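Local coordinates for proline iminopeptidase (Streptomyces halstedii, PDB 3WMR), which is an amidohydrolase that takes polyketide substrates into a hydrophobic tunnel, and may release N-terminal proline from peptides like related iminopeptidases, at residues A163-L168 against R196-R201; E190-M195 against A215-I220. All blocks are in the same frame, centred on the assembly; numbering follows the deposited sequence.

Contact 1 (A163-L168 against R196-R201); sequences ARLRAL and RAFYDR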
# COMPACT_ATOMS: atom_id res chain seq x y z
N ALA A 163 3.60 18.92 3.58
CA ALA A 163 3.92 20.35 3.61
C ALA A 163 5.37 20.56 4.04
O ALA A 163 6.07 21.40 3.50
CB ALA A 163 2.96 21.10 4.54
N ARG A 164 5.83 19.76 5.00
CA ARG A 164 7.21 19.86 5.46
C ARG A 164 8.18 19.48 4.34
O ARG A 164 9.13 20.22 4.02
CB ARG A 164 7.41 18.97 6.69
CG ARG A 164 8.68 19.28 7.46
CD ARG A 164 8.82 18.40 8.71
NE ARG A 164 8.86 16.98 8.38
CZ ARG A 164 9.89 16.34 7.83
NH1 ARG A 164 11.01 16.98 7.52
NH2 ARG A 164 9.80 15.04 7.57
N LEU A 165 7.93 18.35 3.70
CA LEU A 165 8.80 17.86 2.61
C LEU A 165 8.77 18.78 1.40
O LEU A 165 9.81 19.00 0.75
CB LEU A 165 8.36 16.46 2.17
CG LEU A 165 8.47 15.37 3.24
CD1 LEU A 165 7.97 14.06 2.65
CD2 LEU A 165 9.89 15.24 3.76
N ARG A 166 7.59 19.33 1.11
CA ARG A 166 7.40 20.22 -0.03
C ARG A 166 8.17 21.53 0.17
O ARG A 166 8.73 22.05 -0.79
CB ARG A 166 5.92 20.49 -0.29
CG ARG A 166 5.17 19.34 -0.97
CD ARG A 166 3.64 19.54 -0.85
NE ARG A 166 3.22 20.80 -1.48
CZ ARG A 166 2.22 20.93 -2.36
NH1 ARG A 166 1.48 19.90 -2.71
NH2 ARG A 166 1.95 22.13 -2.87
N ALA A 167 8.20 22.03 1.40
CA ALA A 167 9.03 23.19 1.77
C ALA A 167 10.54 22.98 1.56
O ALA A 167 11.30 23.95 1.59
CB ALA A 167 8.76 23.60 3.22
N LEU A 168 10.99 21.73 1.42
CA LEU A 168 12.41 21.43 1.13
C LEU A 168 12.70 21.30 -0.36
O LEU A 168 13.85 21.11 -0.77
CB LEU A 168 12.85 20.16 1.86
CG LEU A 168 12.79 20.24 3.39
CD1 LEU A 168 12.89 18.85 4.01
CD2 LEU A 168 13.90 21.15 3.93
N ARG A 196 7.40 15.36 -10.06
CA ARG A 196 8.53 14.44 -10.21
C ARG A 196 9.72 14.80 -9.34
O ARG A 196 10.42 13.92 -8.85
CB ARG A 196 8.96 14.37 -11.67
CG ARG A 196 8.01 13.54 -12.51
CD ARG A 196 8.44 12.09 -12.49
NE ARG A 196 9.77 12.03 -13.08
CZ ARG A 196 10.71 11.14 -12.78
NH1 ARG A 196 10.48 10.19 -11.89
NH2 ARG A 196 11.88 11.21 -13.39
N ALA A 197 9.96 16.08 -9.14
CA ALA A 197 10.94 16.49 -8.16
C ALA A 197 10.61 15.91 -6.76
O ALA A 197 11.51 15.62 -5.99
CB ALA A 197 11.05 18.01 -8.11
N PHE A 198 9.32 15.73 -6.44
CA PHE A 198 8.94 15.12 -5.14
C PHE A 198 9.08 13.61 -5.23
O PHE A 198 9.68 12.99 -4.36
CB PHE A 198 7.50 15.51 -4.72
CG PHE A 198 7.06 14.94 -3.38
CD1 PHE A 198 6.58 13.63 -3.28
CD2 PHE A 198 7.07 15.73 -2.24
CE1 PHE A 198 6.15 13.12 -2.05
CE2 PHE A 198 6.65 15.23 -1.01
CZ PHE A 198 6.18 13.93 -0.93
N TYR A 199 8.55 13.01 -6.29
CA TYR A 199 8.54 11.55 -6.41
C TYR A 199 9.97 11.01 -6.44
O TYR A 199 10.28 10.03 -5.77
CB TYR A 199 7.76 11.07 -7.65
CG TYR A 199 6.24 10.91 -7.46
CD1 TYR A 199 5.48 11.92 -6.88
CD2 TYR A 199 5.58 9.78 -7.92
CE1 TYR A 199 4.09 11.77 -6.71
CE2 TYR A 199 4.20 9.63 -7.79
CZ TYR A 199 3.46 10.63 -7.18
OH TYR A 199 2.11 10.46 -7.07
N ASP A 200 10.84 11.69 -7.19
CA ASP A 200 12.24 11.27 -7.30
C ASP A 200 12.95 11.26 -5.95
O ASP A 200 13.94 10.56 -5.80
CB ASP A 200 13.03 12.17 -8.27
CG ASP A 200 12.50 12.14 -9.69
OD1 ASP A 200 11.74 11.22 -10.06
OD2 ASP A 200 12.86 13.04 -10.48
N ARG A 201 12.45 12.00 -4.95
CA ARG A 201 13.09 11.96 -3.63
C ARG A 201 12.45 10.97 -2.69
O ARG A 201 13.15 10.27 -1.93
CB ARG A 201 13.05 13.33 -2.96
CG ARG A 201 13.87 14.40 -3.65
CD ARG A 201 13.79 15.69 -2.86
NE ARG A 201 14.49 16.80 -3.50
CZ ARG A 201 14.64 18.00 -2.95
NH1 ARG A 201 14.14 18.26 -1.74
NH2 ARG A 201 15.27 18.95 -3.61
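Phe-198 holds CG anti to the backbone N (chi1 -179°), which carries its ring off helix 189-202 onto Leu-165. Leu-165 keeps CG beside its own backbone N, anti to the carbonyl carbon, and the two side chains cross at about a right angle. Leu-165 meets the CE2-CZ end of the ring. Leu-165 CB lies 3.8 Å from Phe-198 CE2. Leu-165 CD1 lies 4.0 Å from Phe-198 CZ. Arg-166 adds aliphatic carbon to the same patch, its CG 4.3 Å from Phe-198 CD2. Its guanidinium has another task: it forms a salt bridge with Glu-181.

A single polar bond joins the two segments. Arg-201 is extended from CG to NE, long enough for NH1 to donate to Leu-168 O at 3.0 Å. The bond is fairly straight at hydrogen (160°). The oxygen sits at the edge of the guanidinium, near its plane. Seen from Leu-168, the donor stands above the carbonyl plane, 64° out of it, and not on a lone pair. The bond ties the backbone of Leu-168 to helix 189-202.

Both helices belong to the helical cap inserted between strands 143-149 and 258-263 of the alpha/beta-hydrolase sheet. The side chain of Phe-198 is about 8 Å from that of His-293, the predicted proton donor. Phe-198 also meets the rings of Phe-236 and His-202. Helix 171-183 touches both segments: Leu-177 meets Arg-166, and Val-173 meets Ala-197.

Contact 2 (E190-M195 against A215-I220); sequences EYFHAM and ATFMEI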
# COMPACT_ATOMS: atom_id res chain seq x y z
N GLU A 190 3.64 20.61 -16.92
CA GLU A 190 4.43 21.39 -15.99
C GLU A 190 4.21 20.99 -14.52
O GLU A 190 5.15 20.97 -13.73
CB GLU A 190 4.10 22.86 -16.19
CG GLU A 190 5.03 23.80 -15.47
CD GLU A 190 4.68 25.23 -15.75
OE1 GLU A 190 3.69 25.74 -15.17
OE2 GLU A 190 5.41 25.84 -16.56
N TYR A 191 2.97 20.69 -14.14
CA TYR A 191 2.74 20.18 -12.78
C TYR A 191 3.43 18.83 -12.60
O TYR A 191 4.05 18.56 -11.56
CB TYR A 191 1.26 20.01 -12.51
CG TYR A 191 0.98 19.57 -11.10
CD1 TYR A 191 1.13 20.45 -10.04
CD2 TYR A 191 0.59 18.27 -10.82
CE1 TYR A 191 0.87 20.05 -8.74
CE2 TYR A 191 0.32 17.85 -9.52
CZ TYR A 191 0.47 18.76 -8.48
OH TYR A 191 0.21 18.37 -7.18
N PHE A 192 3.33 17.99 -13.63
CA PHE A 192 3.88 16.64 -13.60
C PHE A 192 5.38 16.62 -13.33
O PHE A 192 5.86 15.79 -12.58
CB PHE A 192 3.57 15.88 -14.89
CG PHE A 192 3.85 14.41 -14.79
CD1 PHE A 192 5.14 13.93 -14.91
CD2 PHE A 192 2.83 13.52 -14.51
CE1 PHE A 192 5.41 12.58 -14.78
CE2 PHE A 192 3.09 12.16 -14.39
CZ PHE A 192 4.39 11.70 -14.53
N HIS A 193 6.13 17.53 -13.95
CA HIS A 193 7.57 17.57 -13.71
C HIS A 193 7.94 18.17 -12.35
O HIS A 193 8.96 17.79 -11.77
CB HIS A 193 8.27 18.21 -14.91
CG HIS A 193 8.19 17.35 -16.13
ND1 HIS A 193 8.86 16.15 -16.23
CD2 HIS A 193 7.48 17.48 -17.28
CE1 HIS A 193 8.58 15.58 -17.40
NE2 HIS A 193 7.74 16.38 -18.05
N ALA A 194 7.11 19.07 -11.82
CA ALA A 194 7.26 19.52 -10.43
C ALA A 194 6.95 18.38 -9.44
O ALA A 194 7.69 18.15 -8.49
CB ALA A 194 6.37 20.72 -10.16
N MET A 195 5.87 17.64 -9.70
CA MET A 195 5.52 16.43 -8.94
C MET A 195 6.66 15.42 -8.94
O MET A 195 6.89 14.73 -7.94
CB MET A 195 4.26 15.79 -9.54
CG MET A 195 3.69 14.62 -8.76
SD MET A 195 2.72 13.50 -9.80
CE MET A 195 4.09 12.60 -10.55
N ALA A 215 4.06 -0.05 -14.50
CA ALA A 215 2.86 -0.83 -14.78
C ALA A 215 1.69 -0.36 -13.92
O ALA A 215 0.61 -0.07 -14.45
CB ALA A 215 3.12 -2.31 -14.57
N THR A 216 1.91 -0.24 -12.62
CA THR A 216 0.84 0.20 -11.72
C THR A 216 0.43 1.66 -12.01
O THR A 216 -0.78 1.97 -12.06
CB THR A 216 1.23 -0.00 -10.23
OG1 THR A 216 0.97 -1.36 -9.86
CG2 THR A 216 0.42 0.88 -9.31
N PHE A 217 1.42 2.53 -12.16
CA PHE A 217 1.20 3.94 -12.51
C PHE A 217 0.25 4.12 -13.71
O PHE A 217 -0.64 4.98 -13.68
CB PHE A 217 2.55 4.63 -12.78
CG PHE A 217 2.49 6.12 -12.65
CD1 PHE A 217 2.56 6.73 -11.40
CD2 PHE A 217 2.33 6.93 -13.77
CE1 PHE A 217 2.49 8.11 -11.28
CE2 PHE A 217 2.26 8.31 -13.65
CZ PHE A 217 2.34 8.90 -12.41
N MET A 218 0.43 3.30 -14.75
CA MET A 218 -0.42 3.36 -15.94
C MET A 218 -1.80 2.74 -15.73
O MET A 218 -2.76 3.13 -16.41
CB MET A 218 0.27 2.70 -17.14
CG MET A 218 1.50 3.47 -17.65
SD MET A 218 1.19 5.21 -18.08
CE MET A 218 -0.14 5.03 -19.27
N GLU A 219 -1.92 1.77 -14.82
CA GLU A 219 -3.24 1.24 -14.47
C GLU A 219 -4.08 2.32 -13.79
O GLU A 219 -5.31 2.38 -13.98
CB GLU A 219 -3.13 0.02 -13.56
CG GLU A 219 -2.56 -1.22 -14.24
CD GLU A 219 -3.58 -2.00 -15.05
OE1 GLU A 219 -4.80 -1.95 -14.76
OE2 GLU A 219 -3.17 -2.69 -16.00
N ILE A 220 -3.43 3.17 -13.01
CA ILE A 220 -4.10 4.30 -12.36
C ILE A 220 -4.56 5.33 -13.40
O ILE A 220 -5.71 5.81 -13.37
CB ILE A 220 -3.19 4.94 -11.30
CG1 ILE A 220 -2.89 3.92 -10.18
CG2 ILE A 220 -3.86 6.17 -10.70
CD1 ILE A 220 -1.85 4.37 -9.17
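Phe-192 and Phe-217 meet within the helical cap of the alpha/beta-hydrolase fold, one ring from helix 189-202 and the other from helix 211-222. The backbones stay far apart. The nearest CA atoms, those of Phe-192 and Phe-217, are 13.0 Å from each other, so the long side chains span the gap.

The aromatic contact comes first. Each phenylalanine has CG anti to its backbone N (chi1 -167° for Phe-192, -159° for Phe-217), and the two side chains approach from opposite directions. Phe-192 CE2 lies at the edge of the Phe-217 ring, near its plane, 3.9 Å from Phe-217 CZ. Phe-192 CZ is also close, 4.1 Å from Phe-217 CE2. The Phe-217 ring also meets that of Trp-209. Its side chain is about 10 Å from that of His-293, so the pair lies near the predicted catalytic residues. An alanine in place of Phe-192 is likely to leave the end of the Phe-217 ring without its main partner on this helix and open a gap between the helices.

Polar bonds fix the neighbours on each helix to other parts of the chain. Tyr-191 OH bonds to Glu-181 and Asn-234, while Thr-216 OG1 bonds to Thr-59 and to the backbone N of Tyr-62.

The methionine contact is lighter. Met-195, one turn along from Phe-192, brings its CE 4.5 Å from Phe-217 CZ. The same methyl carbon sits 4.0 Å above one face of the Phe-192 ring, offset toward its rim.

In the fold
Contact 1 and contact 2 share helix 189-202 and use successive parts of it. Residues 196-201 face helix 155-166, and residues 190-195 face helix 211-222. Their centres are about 15 Å apart, and they touch where Tyr-199 CE2 packs at 4.2 Å from Phe-217 CE1. Both are partly buried and lie in the cap, away from the centre of the chain. Contact 1 is the closer-packed and the more mixed: a buried apolar pair beside an arginine-to-backbone bond at its more open margin. Contact 2 buries less and is wholly apolar, made by side-chain ends between widely spaced helices, with Met-195 its buried member.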